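Local structure of phosphoacetylglucosamine mutase (Aspergillus lentulus, 5OAW) at residues A[161-166]-A[285-290]; A[216-221]-A[255-260]; A[31-36]-A[77-82]; A[129-134]-A[165-170]. The protein interconverts N-acetylglucosamine 6-phosphate and N-acetylglucosamine 1-phosphate, using a phosphoserine and a magnesium ion in its active site. All blocks are in the same frame, centred on the assembly; numbering follows the deposited sequence.

Contact 1. Residues A[161-166]-A[285-290]. Unlike the reference sequence in segment 161-166: Phe161 (reference Tyr). With MG (magnesium ion), chain C.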
loop_
_atom_site.group_PDB
_atom_site.type_symbol
_atom_site.label_atom_id
_atom_site.label_comp_id
_atom_site.label_asym_id
_atom_site.label_seq_id
_atom_site.Cartn_x
_atom_site.Cartn_y
_atom_site.Cartn_z
ATOM N N PHE A 161 -16.986 5.410 -7.897
ATOM C CA PHE A 161 -16.364 4.169 -7.457
ATOM C C PHE A 161 -14.988 3.981 -8.079
ATOM O O PHE A 161 -14.861 3.955 -9.310
ATOM C CB PHE A 161 -17.277 2.983 -7.777
ATOM C CG PHE A 161 -18.604 3.039 -7.067
ATOM C CD1 PHE A 161 -19.732 3.594 -7.696
ATOM C CD2 PHE A 161 -18.732 2.569 -5.760
ATOM C CE1 PHE A 161 -20.959 3.670 -7.039
ATOM C CE2 PHE A 161 -19.961 2.648 -5.092
ATOM C CZ PHE A 161 -21.077 3.186 -5.738
ATOM N N MET A 162 -13.961 3.885 -7.226
ATOM C CA MET A 162 -12.563 3.680 -7.668
ATOM C C MET A 162 -11.758 2.818 -6.695
ATOM O O MET A 162 -12.086 2.722 -5.503
ATOM C CB MET A 162 -11.830 5.032 -7.896
ATOM C CG MET A 162 -12.194 5.774 -9.194
ATOM S SD MET A 162 -11.168 7.162 -9.749
ATOM C CE MET A 162 -10.785 7.999 -8.244
ATOM N N THR A 163 -10.691 2.195 -7.196
ATOM C CA THR A 163 -9.707 1.572 -6.311
ATOM C C THR A 163 -9.018 2.699 -5.535
ATOM O O THR A 163 -9.104 3.872 -5.923
ATOM C CB THR A 163 -8.663 0.680 -7.045
ATOM O OG1 THR A 163 -7.772 1.486 -7.805
ATOM C CG2 THR A 163 -9.316 -0.357 -7.970
ATOM N N THR A 164 -8.367 2.360 -4.424
ATOM C CA THR A 164 -7.599 3.370 -3.704
ATOM C C THR A 164 -6.495 3.989 -4.612
ATOM O O THR A 164 -6.387 5.214 -4.664
ATOM C CB THR A 164 -7.132 2.859 -2.307
ATOM O OG1 THR A 164 -8.240 2.925 -1.405
ATOM C CG2 THR A 164 -5.954 3.669 -1.704
ATOM N N PRO A 165 -5.719 3.163 -5.356
ATOM C CA PRO A 165 -4.626 3.770 -6.148
ATOM C C PRO A 165 -5.080 4.692 -7.267
ATOM O O PRO A 165 -4.351 5.623 -7.586
ATOM C CB PRO A 165 -3.917 2.564 -6.750
ATOM C CG PRO A 165 -4.218 1.450 -5.816
ATOM C CD PRO A 165 -5.630 1.690 -5.395
ATOM N N GLN A 166 -6.261 4.424 -7.837
ATOM C CA GLN A 166 -6.884 5.271 -8.863
ATOM C C GLN A 166 -7.139 6.692 -8.333
ATOM O O GLN A 166 -6.805 7.669 -8.992
ATOM C CB GLN A 166 -8.185 4.629 -9.382
ATOM C CG GLN A 166 -7.993 3.559 -10.472
ATOM C CD GLN A 166 -9.299 2.862 -10.869
ATOM O OE1 GLN A 166 -10.225 2.765 -10.073
ATOM N NE2 GLN A 166 -9.364 2.356 -12.097
ATOM N N GLY A 285 -9.492 -5.575 -0.682
ATOM C CA GLY A 285 -10.773 -4.921 -0.986
ATOM C C GLY A 285 -10.689 -3.616 -1.763
ATOM O O GLY A 285 -11.565 -3.339 -2.582
ATOM N N ASP A 286 -9.647 -2.819 -1.516
ATOM C CA ASP A 286 -9.485 -1.529 -2.204
ATOM C C ASP A 286 -8.332 -1.560 -3.211
ATOM O O ASP A 286 -7.937 -0.519 -3.756
ATOM C CB ASP A 286 -9.383 -0.354 -1.216
ATOM C CG ASP A 286 -8.129 -0.403 -0.350
ATOM O OD1 ASP A 286 -7.476 -1.475 -0.258
ATOM O OD2 ASP A 286 -7.779 0.636 0.268
ATOM N N ALA A 287 -7.828 -2.774 -3.446
ATOM C CA ALA A 287 -6.853 -3.101 -4.483
ATOM C C ALA A 287 -5.546 -2.295 -4.461
ATOM O O ALA A 287 -5.027 -1.893 -5.496
ATOM C CB ALA A 287 -7.512 -3.091 -5.864
ATOM N N ASP A 288 -5.019 -2.083 -3.260
ATOM C CA ASP A 288 -3.658 -1.586 -3.085
ATOM C C ASP A 288 -2.718 -2.628 -2.439
ATOM O O ASP A 288 -1.631 -2.291 -1.984
ATOM C CB ASP A 288 -3.668 -0.269 -2.303
ATOM C CG ASP A 288 -4.160 -0.429 -0.867
ATOM O OD1 ASP A 288 -4.007 0.521 -0.060
ATOM O OD2 ASP A 288 -4.713 -1.491 -0.527
ATOM N N ARG A 289 -3.154 -3.884 -2.400
ATOM C CA ARG A 289 -2.329 -5.011 -1.922
ATOM C C ARG A 289 -2.535 -6.207 -2.826
ATOM O O ARG A 289 -3.668 -6.573 -3.156
ATOM C CB ARG A 289 -2.683 -5.414 -0.488
ATOM C CG ARG A 289 -2.225 -4.444 0.581
ATOM C CD ARG A 289 -3.014 -4.640 1.856
ATOM N NE ARG A 289 -2.838 -5.999 2.340
ATOM C CZ ARG A 289 -3.225 -6.451 3.523
ATOM N NH1 ARG A 289 -3.825 -5.653 4.391
ATOM N NH2 ARG A 289 -2.988 -7.713 3.837
ATOM N N ILE A 290 -1.436 -6.815 -3.217
ATOM C CA ILE A 290 -1.475 -8.028 -4.019
ATOM C C ILE A 290 -0.448 -9.039 -3.495
ATOM O O ILE A 290 0.605 -8.658 -2.975
ATOM C CB ILE A 290 -1.244 -7.737 -5.522
ATOM C CG1 ILE A 290 -1.457 -9.007 -6.364
ATOM C CG2 ILE A 290 0.136 -7.105 -5.758
ATOM C CD1 ILE A 290 -1.430 -8.791 -7.861
HETATM MG MG MG C . -5.813 -1.708 1.123
#
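Thr164, in the first turn of helix 164-176, holds the metal-binding loop 285-290 by two hydrogen bonds to Asp286, joining domain I of the phosphohexomutase fold to the magnesium loop of domain II. The backbone N of Thr164 meets Asp286 O at 3.0 Å, and its OG1 donates to Asp286 OD2 at 2.9 Å from above the carboxylate plane, 36° out of it. Main chain and side chain of the metal ligand are thus gripped by one residue, which limits how the carboxylate can turn. The helix start is itself fixed by a capping box: Thr163 N donates to Gln166 OE1, and Gln166 N gives a weak bond back to Thr163 OG1.

Thr163 CG2 packs 3.9 Å from Ala287 CB, while the Pro165 ring crosses Asp288 at about a right angle, its CG 3.5 Å from Ala287 O.

Asp286 divides its carboxylate, OD2 to Thr164 and OD1 to magnesium, making Thr164 a second-shell residue of the site. Asp284 and the phosphoserine at position 69 supply the remaining protein ligands. Asp286 OD1 and Asp288 OD2 stand 2.8 Å apart, a closeness consistent with both binding the same ion; magnesium lies 2.0 Å from Asp288 OD2.

Contact 2. Residues A[216-221]-A[255-260]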
loop_
_atom_site.group_PDB
_atom_site.type_symbol
_atom_site.label_atom_id
_atom_site.label_comp_id
_atom_site.label_asym_id
_atom_site.label_seq_id
_atom_site.Cartn_x
_atom_site.Cartn_y
_atom_site.Cartn_z
ATOM N N CYS A 216 -10.363 -11.140 -6.559
ATOM C CA CYS A 216 -10.592 -9.693 -6.328
ATOM C C CYS A 216 -11.325 -9.310 -5.049
ATOM O O CYS A 216 -11.874 -8.177 -4.933
ATOM C CB CYS A 216 -11.256 -9.073 -7.551
ATOM S SG CYS A 216 -10.254 -9.304 -9.043
ATOM N N ALA A 217 -11.332 -10.253 -4.089
ATOM C CA ALA A 217 -11.799 -10.034 -2.712
ATOM C C ALA A 217 -13.254 -9.609 -2.603
ATOM O O ALA A 217 -13.694 -9.145 -1.554
ATOM C CB ALA A 217 -10.905 -9.014 -2.005
ATOM N N ASN A 218 -13.986 -9.777 -3.703
ATOM C CA ASN A 218 -15.367 -9.307 -3.883
ATOM C C ASN A 218 -15.520 -7.803 -3.736
ATOM O O ASN A 218 -16.612 -7.319 -3.404
ATOM C CB ASN A 218 -16.361 -10.083 -2.983
ATOM C CG ASN A 218 -16.327 -11.577 -3.232
ATOM O OD1 ASN A 218 -16.539 -12.035 -4.351
ATOM N ND2 ASN A 218 -16.061 -12.337 -2.195
ATOM N N GLY A 219 -14.437 -7.073 -4.026
ATOM C CA GLY A 219 -14.360 -5.626 -3.779
ATOM C C GLY A 219 -14.160 -4.803 -5.036
ATOM O O GLY A 219 -14.213 -5.328 -6.150
ATOM N N VAL A 220 -13.900 -3.513 -4.852
ATOM C CA VAL A 220 -13.844 -2.549 -5.972
ATOM C C VAL A 220 -12.863 -2.937 -7.096
ATOM O O VAL A 220 -13.086 -2.598 -8.266
ATOM C CB VAL A 220 -13.617 -1.105 -5.456
ATOM C CG1 VAL A 220 -12.217 -0.945 -4.870
ATOM C CG2 VAL A 220 -13.929 -0.043 -6.521
ATOM N N GLY A 221 -11.820 -3.687 -6.736
ATOM C CA GLY A 221 -10.746 -4.083 -7.652
ATOM C C GLY A 221 -11.173 -4.986 -8.789
ATOM O O GLY A 221 -10.529 -4.994 -9.833
ATOM N N PHE A 255 -14.652 -11.664 2.421
ATOM C CA PHE A 255 -15.149 -12.887 3.079
ATOM C C PHE A 255 -14.439 -14.112 2.553
ATOM O O PHE A 255 -14.718 -14.590 1.436
ATOM C CB PHE A 255 -16.667 -13.054 2.921
ATOM C CG PHE A 255 -17.233 -14.268 3.634
ATOM C CD1 PHE A 255 -17.510 -15.451 2.928
ATOM C CD2 PHE A 255 -17.501 -14.231 5.006
ATOM C CE1 PHE A 255 -18.031 -16.574 3.575
ATOM C CE2 PHE A 255 -18.023 -15.349 5.655
ATOM C CZ PHE A 255 -18.286 -16.525 4.939
ATOM N N GLU A 256 -13.514 -14.605 3.373
ATOM C CA GLU A 256 -12.752 -15.834 3.115
ATOM C C GLU A 256 -12.020 -15.809 1.771
ATOM O O GLU A 256 -11.756 -16.842 1.166
ATOM C CB GLU A 256 -13.636 -17.087 3.322
ATOM C CG GLU A 256 -14.105 -17.246 4.778
ATOM C CD GLU A 256 -14.917 -18.513 5.066
ATOM O OE1 GLU A 256 -15.080 -19.390 4.178
ATOM O OE2 GLU A 256 -15.401 -18.627 6.219
ATOM N N CYS A 257 -11.702 -14.601 1.314
ATOM C CA CYS A 257 -10.898 -14.377 0.109
ATOM C C CYS A 257 -10.155 -13.045 0.271
ATOM O O CYS A 257 -10.290 -12.382 1.305
ATOM C CB CYS A 257 -11.770 -14.420 -1.166
ATOM S SG CYS A 257 -13.044 -13.134 -1.268
ATOM N N GLY A 258 -9.374 -12.665 -0.736
ATOM C CA GLY A 258 -8.588 -11.428 -0.698
ATOM C C GLY A 258 -7.188 -11.614 -0.137
ATOM O O GLY A 258 -6.907 -12.589 0.583
ATOM N N ALA A 259 -6.317 -10.660 -0.442
ATOM C CA ALA A 259 -4.887 -10.769 -0.122
ATOM C C ALA A 259 -4.602 -10.921 1.368
ATOM O O ALA A 259 -3.679 -11.649 1.750
ATOM C CB ALA A 259 -4.099 -9.591 -0.703
ATOM N N ASP A 260 -5.403 -10.238 2.189
ATOM C CA ASP A 260 -5.245 -10.281 3.628
ATOM C C ASP A 260 -5.551 -11.677 4.229
ATOM O O ASP A 260 -4.748 -12.202 5.009
ATOM C CB ASP A 260 -6.051 -9.180 4.303
ATOM C CG ASP A 260 -5.787 -9.128 5.784
ATOM O OD1 ASP A 260 -4.697 -8.649 6.191
ATOM O OD2 ASP A 260 -6.655 -9.616 6.541
HETATM O O HOH W 1 -16.243 -15.177 -0.714
#
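Cys257 places SG between its own backbone N and carbonyl carbon (chi1 63°), which aims the sulfur at the turn 216-219, and Asn218 sets CG beside its backbone N (chi1 -58°), bringing the amide end towards that sulfur. The two groups meet with Asn218 ND2 3.3 Å from Cys257 SG. The same sulfur also rests against the main chain one residue earlier, 3.6 Å from Ala217 CA, so one sulfur touches both corner residues of the turn.

Residues Cys216 to Gly219 form a type I' beta turn, closed by Gly219 N bonding to Cys216 O at 2.9 Å. Ala217 and Asn218 at its corners both have positive phi, near 60°. This turn presents the methyl of Ala217 to Gly258, where Ala217 CB lies 3.6 Å from Gly258 CA; Ala217 CA and Gly258 CA are 4.0 Å apart, a spacing that the lack of a side chain on Gly258 permits.

Polar links are indirect. A water donates to Phe255 O at 2.7 Å and accepts a weak bond from Asn218 ND2. The stronger partner of that amide nitrogen is Ser252 O, while OD1 takes the N-H of Asp246, so both ends of the Asn218 amide are held and its rotation is fixed.

Within domain II, the turn follows strand 211-215 and leads into helix 221-231, while Gly258 is the N-cap of helix 259-265. Asp215, at the end of that strand, joins the two sides by accepting from Ala217 N and Gly258 N.

Contact 3. Residues A[31-36]-A[77-82]. Unlike the reference sequence in segment 31-36: Lys35 (reference Arg).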
loop_
_atom_site.group_PDB
_atom_site.type_symbol
_atom_site.label_atom_id
_atom_site.label_comp_id
_atom_site.label_asym_id
_atom_site.label_seq_id
_atom_site.Cartn_x
_atom_site.Cartn_y
_atom_site.Cartn_z
ATOM N N GLY A 31 -5.936 6.310 8.725
ATOM C CA GLY A 31 -6.910 7.406 8.880
ATOM C C GLY A 31 -7.914 7.085 9.975
ATOM O O GLY A 31 -7.572 6.422 10.952
ATOM N N PHE A 32 -9.147 7.554 9.814
ATOM C CA PHE A 32 -10.264 7.129 10.669
ATOM C C PHE A 32 -10.865 5.821 10.143
ATOM O O PHE A 32 -11.344 5.771 9.004
ATOM C CB PHE A 32 -11.369 8.190 10.722
ATOM C CG PHE A 32 -10.967 9.471 11.397
ATOM C CD1 PHE A 32 -10.857 10.652 10.658
ATOM C CD2 PHE A 32 -10.733 9.515 12.777
ATOM C CE1 PHE A 32 -10.507 11.846 11.278
ATOM C CE2 PHE A 32 -10.378 10.708 13.400
ATOM C CZ PHE A 32 -10.263 11.873 12.649
ATOM N N ARG A 33 -10.851 4.776 10.975
ATOM C CA ARG A 33 -11.339 3.445 10.581
ATOM C C ARG A 33 -12.020 2.696 11.731
ATOM O O ARG A 33 -11.383 2.338 12.733
ATOM C CB ARG A 33 -10.208 2.611 9.976
ATOM C CG ARG A 33 -10.716 1.592 8.976
ATOM C CD ARG A 33 -9.614 0.683 8.483
ATOM N NE ARG A 33 -8.856 1.252 7.365
ATOM C CZ ARG A 33 -7.889 0.603 6.716
ATOM N NH1 ARG A 33 -7.551 -0.639 7.059
ATOM N NH2 ARG A 33 -7.257 1.188 5.715
ATOM N N MET A 34 -13.320 2.457 11.558
ATOM C CA MET A 34 -14.199 1.899 12.598
ATOM C C MET A 34 -15.460 1.304 11.960
ATOM O O MET A 34 -15.605 1.332 10.732
ATOM C CB MET A 34 -14.568 3.001 13.609
ATOM C CG MET A 34 -15.271 4.201 12.984
ATOM S SD MET A 34 -15.038 5.815 13.761
ATOM C CE MET A 34 -13.261 6.066 13.664
ATOM N N LYS A 35 -16.368 0.777 12.787
ATOM C CA LYS A 35 -17.723 0.413 12.345
ATOM C C LYS A 35 -18.344 1.631 11.659
ATOM O O LYS A 35 -18.168 2.763 12.129
ATOM C CB LYS A 35 -18.595 0.016 13.540
ATOM C CG LYS A 35 -18.405 -1.386 14.107
ATOM C CD LYS A 35 -18.737 -1.411 15.605
ATOM C CE LYS A 35 -20.241 -1.302 15.887
ATOM N NZ LYS A 35 -20.575 -0.418 17.046
ATOM N N ALA A 36 -19.065 1.401 10.567
ATOM C CA ALA A 36 -19.621 2.480 9.731
ATOM C C ALA A 36 -20.694 3.384 10.385
ATOM O O ALA A 36 -20.930 4.515 9.926
ATOM C CB ALA A 36 -20.149 1.901 8.438
ATOM N N GLY A 77 -13.824 3.503 6.511
ATOM C CA GLY A 77 -12.790 4.477 6.823
ATOM C C GLY A 77 -12.682 5.629 5.835
ATOM O O GLY A 77 -13.205 5.580 4.716
ATOM N N VAL A 78 -11.966 6.657 6.265
ATOM C CA VAL A 78 -11.764 7.845 5.475
ATOM C C VAL A 78 -10.293 8.286 5.583
ATOM O O VAL A 78 -9.721 8.299 6.672
ATOM C CB VAL A 78 -12.830 8.918 5.835
ATOM C CG1 VAL A 78 -12.536 9.610 7.165
ATOM C CG2 VAL A 78 -12.983 9.909 4.707
ATOM N N LYS A 79 -9.680 8.571 4.439
ATOM C CA LYS A 79 -8.266 8.924 4.358
ATOM C C LYS A 79 -8.056 10.186 3.494
ATOM O O LYS A 79 -8.717 10.345 2.456
ATOM C CB LYS A 79 -7.469 7.770 3.734
ATOM C CG LYS A 79 -7.494 6.439 4.470
ATOM C CD LYS A 79 -8.628 5.541 3.972
ATOM C CE LYS A 79 -8.634 4.202 4.710
ATOM N NZ LYS A 79 -9.332 4.183 6.037
ATOM N N LEU A 80 -7.133 11.063 3.901
ATOM C CA LEU A 80 -6.763 12.227 3.070
ATOM C C LEU A 80 -5.583 11.966 2.141
ATOM O O LEU A 80 -4.602 11.333 2.537
ATOM C CB LEU A 80 -6.495 13.483 3.906
ATOM C CG LEU A 80 -7.681 14.276 4.457
ATOM C CD1 LEU A 80 -7.153 15.559 5.053
ATOM C CD2 LEU A 80 -8.706 14.631 3.399
ATOM N N VAL A 81 -5.689 12.458 0.910
ATOM C CA VAL A 81 -4.601 12.327 -0.044
ATOM C C VAL A 81 -4.069 13.721 -0.352
ATOM O O VAL A 81 -4.822 14.606 -0.748
ATOM C CB VAL A 81 -5.049 11.579 -1.318
ATOM C CG1 VAL A 81 -3.919 11.452 -2.316
ATOM C CG2 VAL A 81 -5.573 10.193 -0.960
ATOM N N ASP A 82 -2.768 13.899 -0.136
ATOM C CA ASP A 82 -2.061 15.149 -0.409
ATOM C C ASP A 82 -1.721 15.295 -1.905
ATOM O O ASP A 82 -1.750 14.291 -2.631
ATOM C CB ASP A 82 -0.793 15.230 0.462
ATOM C CG ASP A 82 -0.966 16.103 1.713
ATOM O OD1 ASP A 82 -1.976 16.844 1.857
ATOM O OD2 ASP A 82 -0.041 16.050 2.558
#
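Phe32 and Val78 form an antiparallel hydrogen-bonded pair, Val78 N donating to Phe32 O at 2.9 Å and Phe32 N to Val78 O at a longer 3.3 Å. Their side chains run side by side on one face of the sheet, where Val78 CG1 sits 4.0 Å from Phe32 CB and near the plane of the ring at its edge.

Arg33 and Gly77 form the next, non-hydrogen-bonded pair, and the Arg33 side chain rises on the face away from Phe32. The bare Gly77 leaves room for Lys79 to fold back, bent at chi2 (92°) and chi4, until NZ comes 3.3 Å from Arg33 NE at the guanidinium edge. Anionic and carbonyl partners probably make this closeness of two cations tolerable: Arg33 NH2 bonds the phosphate of the phosphoserine at position 69, and Lys79 NZ donates to Ala30 O. Arg33 therefore reaches the phosphoryl group, its nearest side-chain atom about 6 Å from the magnesium ion.

Outside this shell, Tyr27 meets the Phe32 ring edge-to-face, and Val42 and Val46 of helix 40-56 pack on it. Strand 32-33 is outermost in the mixed domain I sheet, pairing with strand 75-81, which in turn runs antiparallel to strand 61-66.

Contact 4. Residues A[129-134]-A[165-170]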
loop_
_atom_site.group_PDB
_atom_site.type_symbol
_atom_site.label_atom_id
_atom_site.label_comp_id
_atom_site.label_asym_id
_atom_site.label_seq_id
_atom_site.Cartn_x
_atom_site.Cartn_y
_atom_site.Cartn_z
ATOM N N VAL A 129 -11.153 16.201 -4.501
ATOM C CA VAL A 129 -11.693 15.048 -5.222
ATOM C C VAL A 129 -11.933 13.914 -4.232
ATOM O O VAL A 129 -11.129 13.709 -3.297
ATOM C CB VAL A 129 -10.708 14.463 -6.275
ATOM C CG1 VAL A 129 -11.213 14.653 -7.693
ATOM C CG2 VAL A 129 -9.282 14.979 -6.083
ATOM N N PHE A 130 -13.004 13.152 -4.461
ATOM C CA PHE A 130 -13.243 11.949 -3.671
ATOM C C PHE A 130 -13.765 10.754 -4.462
ATOM O O PHE A 130 -14.342 10.900 -5.540
ATOM C CB PHE A 130 -14.115 12.243 -2.437
ATOM C CG PHE A 130 -15.396 12.943 -2.750
ATOM C CD1 PHE A 130 -16.494 12.240 -3.244
ATOM C CD2 PHE A 130 -15.513 14.324 -2.553
ATOM C CE1 PHE A 130 -17.684 12.898 -3.529
ATOM C CE2 PHE A 130 -16.706 14.981 -2.841
ATOM C CZ PHE A 130 -17.795 14.264 -3.328
ATOM N N ALA A 131 -13.522 9.570 -3.901
ATOM C CA ALA A 131 -14.082 8.307 -4.385
ATOM C C ALA A 131 -14.320 7.357 -3.209
ATOM O O ALA A 131 -13.907 7.644 -2.068
ATOM C CB ALA A 131 -13.152 7.661 -5.396
ATOM N N ARG A 132 -14.957 6.224 -3.506
ATOM C CA ARG A 132 -15.236 5.191 -2.512
ATOM C C ARG A 132 -15.102 3.773 -3.081
ATOM O O ARG A 132 -15.196 3.560 -4.302
ATOM C CB ARG A 132 -16.638 5.390 -1.905
ATOM C CG ARG A 132 -17.793 5.355 -2.894
ATOM C CD ARG A 132 -19.038 5.871 -2.192
ATOM N NE ARG A 132 -20.282 5.495 -2.865
ATOM C CZ ARG A 132 -20.924 6.252 -3.752
ATOM N NH1 ARG A 132 -20.460 7.457 -4.091
ATOM N NH2 ARG A 132 -22.049 5.805 -4.302
ATOM N N ASP A 133 -14.896 2.805 -2.183
ATOM C CA ASP A 133 -15.031 1.402 -2.547
ATOM C C ASP A 133 -16.516 0.971 -2.562
ATOM O O ASP A 133 -17.417 1.814 -2.665
ATOM C CB ASP A 133 -14.125 0.502 -1.679
ATOM C CG ASP A 133 -14.578 0.402 -0.226
ATOM O OD1 ASP A 133 -15.569 1.054 0.189
ATOM O OD2 ASP A 133 -13.915 -0.351 0.510
ATOM N N THR A 134 -16.764 -0.328 -2.431
ATOM C CA THR A 134 -18.106 -0.890 -2.602
ATOM C C THR A 134 -18.967 -0.904 -1.337
ATOM O O THR A 134 -20.077 -1.416 -1.354
ATOM C CB THR A 134 -18.023 -2.317 -3.159
ATOM O OG1 THR A 134 -17.318 -3.137 -2.228
ATOM C CG2 THR A 134 -17.293 -2.349 -4.484
ATOM N N PRO A 165 -5.719 3.163 -5.356
ATOM C CA PRO A 165 -4.626 3.770 -6.148
ATOM C C PRO A 165 -5.080 4.692 -7.267
ATOM O O PRO A 165 -4.351 5.623 -7.586
ATOM C CB PRO A 165 -3.917 2.564 -6.750
ATOM C CG PRO A 165 -4.218 1.450 -5.816
ATOM C CD PRO A 165 -5.630 1.690 -5.395
ATOM N N GLN A 166 -6.261 4.424 -7.837
ATOM C CA GLN A 166 -6.884 5.271 -8.863
ATOM C C GLN A 166 -7.139 6.692 -8.333
ATOM O O GLN A 166 -6.805 7.669 -8.992
ATOM C CB GLN A 166 -8.185 4.629 -9.382
ATOM C CG GLN A 166 -7.993 3.559 -10.472
ATOM C CD GLN A 166 -9.299 2.862 -10.869
ATOM O OE1 GLN A 166 -10.225 2.765 -10.073
ATOM N NE2 GLN A 166 -9.364 2.356 -12.097
ATOM N N LEU A 167 -7.678 6.798 -7.125
ATOM C CA LEU A 167 -7.931 8.073 -6.505
ATOM C C LEU A 167 -6.649 8.853 -6.275
ATOM O O LEU A 167 -6.614 10.074 -6.526
ATOM C CB LEU A 167 -8.731 7.903 -5.208
ATOM C CG LEU A 167 -9.367 9.099 -4.457
ATOM C CD1 LEU A 167 -8.479 9.567 -3.317
ATOM C CD2 LEU A 167 -9.787 10.274 -5.339
ATOM N N HIS A 168 -5.608 8.149 -5.817
ATOM C CA HIS A 168 -4.299 8.758 -5.625
ATOM C C HIS A 168 -3.757 9.233 -6.968
ATOM O O HIS A 168 -3.143 10.311 -7.050
ATOM C CB HIS A 168 -3.309 7.801 -4.947
ATOM C CG HIS A 168 -3.601 7.568 -3.493
ATOM N ND1 HIS A 168 -2.761 7.991 -2.488
ATOM C CD2 HIS A 168 -4.647 6.965 -2.876
ATOM C CE1 HIS A 168 -3.266 7.647 -1.317
ATOM N NE2 HIS A 168 -4.414 7.029 -1.525
ATOM N N TYR A 169 -4.010 8.435 -8.008
ATOM C CA TYR A 169 -3.596 8.761 -9.361
ATOM C C TYR A 169 -4.201 10.094 -9.801
ATOM O O TYR A 169 -3.486 10.991 -10.243
ATOM C CB TYR A 169 -4.004 7.636 -10.296
ATOM C CG TYR A 169 -3.986 8.001 -11.754
ATOM C CD1 TYR A 169 -2.796 7.916 -12.496
ATOM C CD2 TYR A 169 -5.157 8.412 -12.406
ATOM C CE1 TYR A 169 -2.776 8.231 -13.842
ATOM C CE2 TYR A 169 -5.144 8.738 -13.749
ATOM C CZ TYR A 169 -3.948 8.644 -14.462
ATOM O OH TYR A 169 -3.907 8.967 -15.801
ATOM N N VAL A 170 -5.516 10.209 -9.643
ATOM C CA VAL A 170 -6.262 11.399 -10.022
ATOM C C VAL A 170 -5.689 12.629 -9.331
ATOM O O VAL A 170 -5.393 13.615 -9.996
ATOM C CB VAL A 170 -7.787 11.227 -9.757
ATOM C CG1 VAL A 170 -8.539 12.541 -9.948
ATOM C CG2 VAL A 170 -8.349 10.189 -10.710
#
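Leu167 reaches from helix 164-176 onto strand 127-132, and its branches carry most of the packing here. Its CB leaves the helix towards the strand, and CG anti to the backbone N (chi1 -169°) puts the branch point against Ala131, with Leu167 CG 4.2 Å from Ala131 CB. Beyond the branch point, CD2 settles over the main chain of the strand, 4.1 Å from both Phe130 C and Ala131 N, and it also lies 4.4 Å from Val129 CB. The other branch, CD1, touches Val81 of strand 75-81, two places along the sheet from strand 127-132.

One helical turn on, Val170 continues the same apolar row. Its CG1, anti to the backbone N, lies 4.1 Å from Val129 CG1, the two side chains crossing at a slant. Leu167 and Val170 therefore face the sheet together, and alternation along the strand brings Val129 and Ala131 to meet them while Phe130 points to the other side. The contact is wholly apolar between side chains. The small Ala131 is consistent with the close approach, 8.8 Å between the axes of strand 129-132 and helix segment 165-170, which run nearly antiparallel, at 170°.

This is helix-on-sheet packing in the alpha/beta/alpha architecture of domain I. Strand 127-132 lies between the parallel strands 61-66 and 155-161, and Met159 of the latter touches both Val129 and Val170. Helix 164-176 covers the Val129 and Ala131 face, whereas Phe130 packs against helix 138-151 on the opposite face.

From the N terminus, contact 3 closes first, bringing residues 31-36 back beside 77-82 at one margin of the domain I sheet. Contact 4 follows, closing the loop from strand 127-132 to helix 164-176 over the same sheet; Val81 touches Leu167 and His168, so these two contacts meet. Contact 1 opens where contact 4 ends, sharing Pro165 and Gln166, and spans the chain to the magnesium loop, tying domain I to domain II. Contact 2 is nested inside that long loop, within domain II, and is joined to contact 1 by the Arg289-Asp260 salt bridge. Contacts 2 and 3 do not touch, their centres about 19 Å apart.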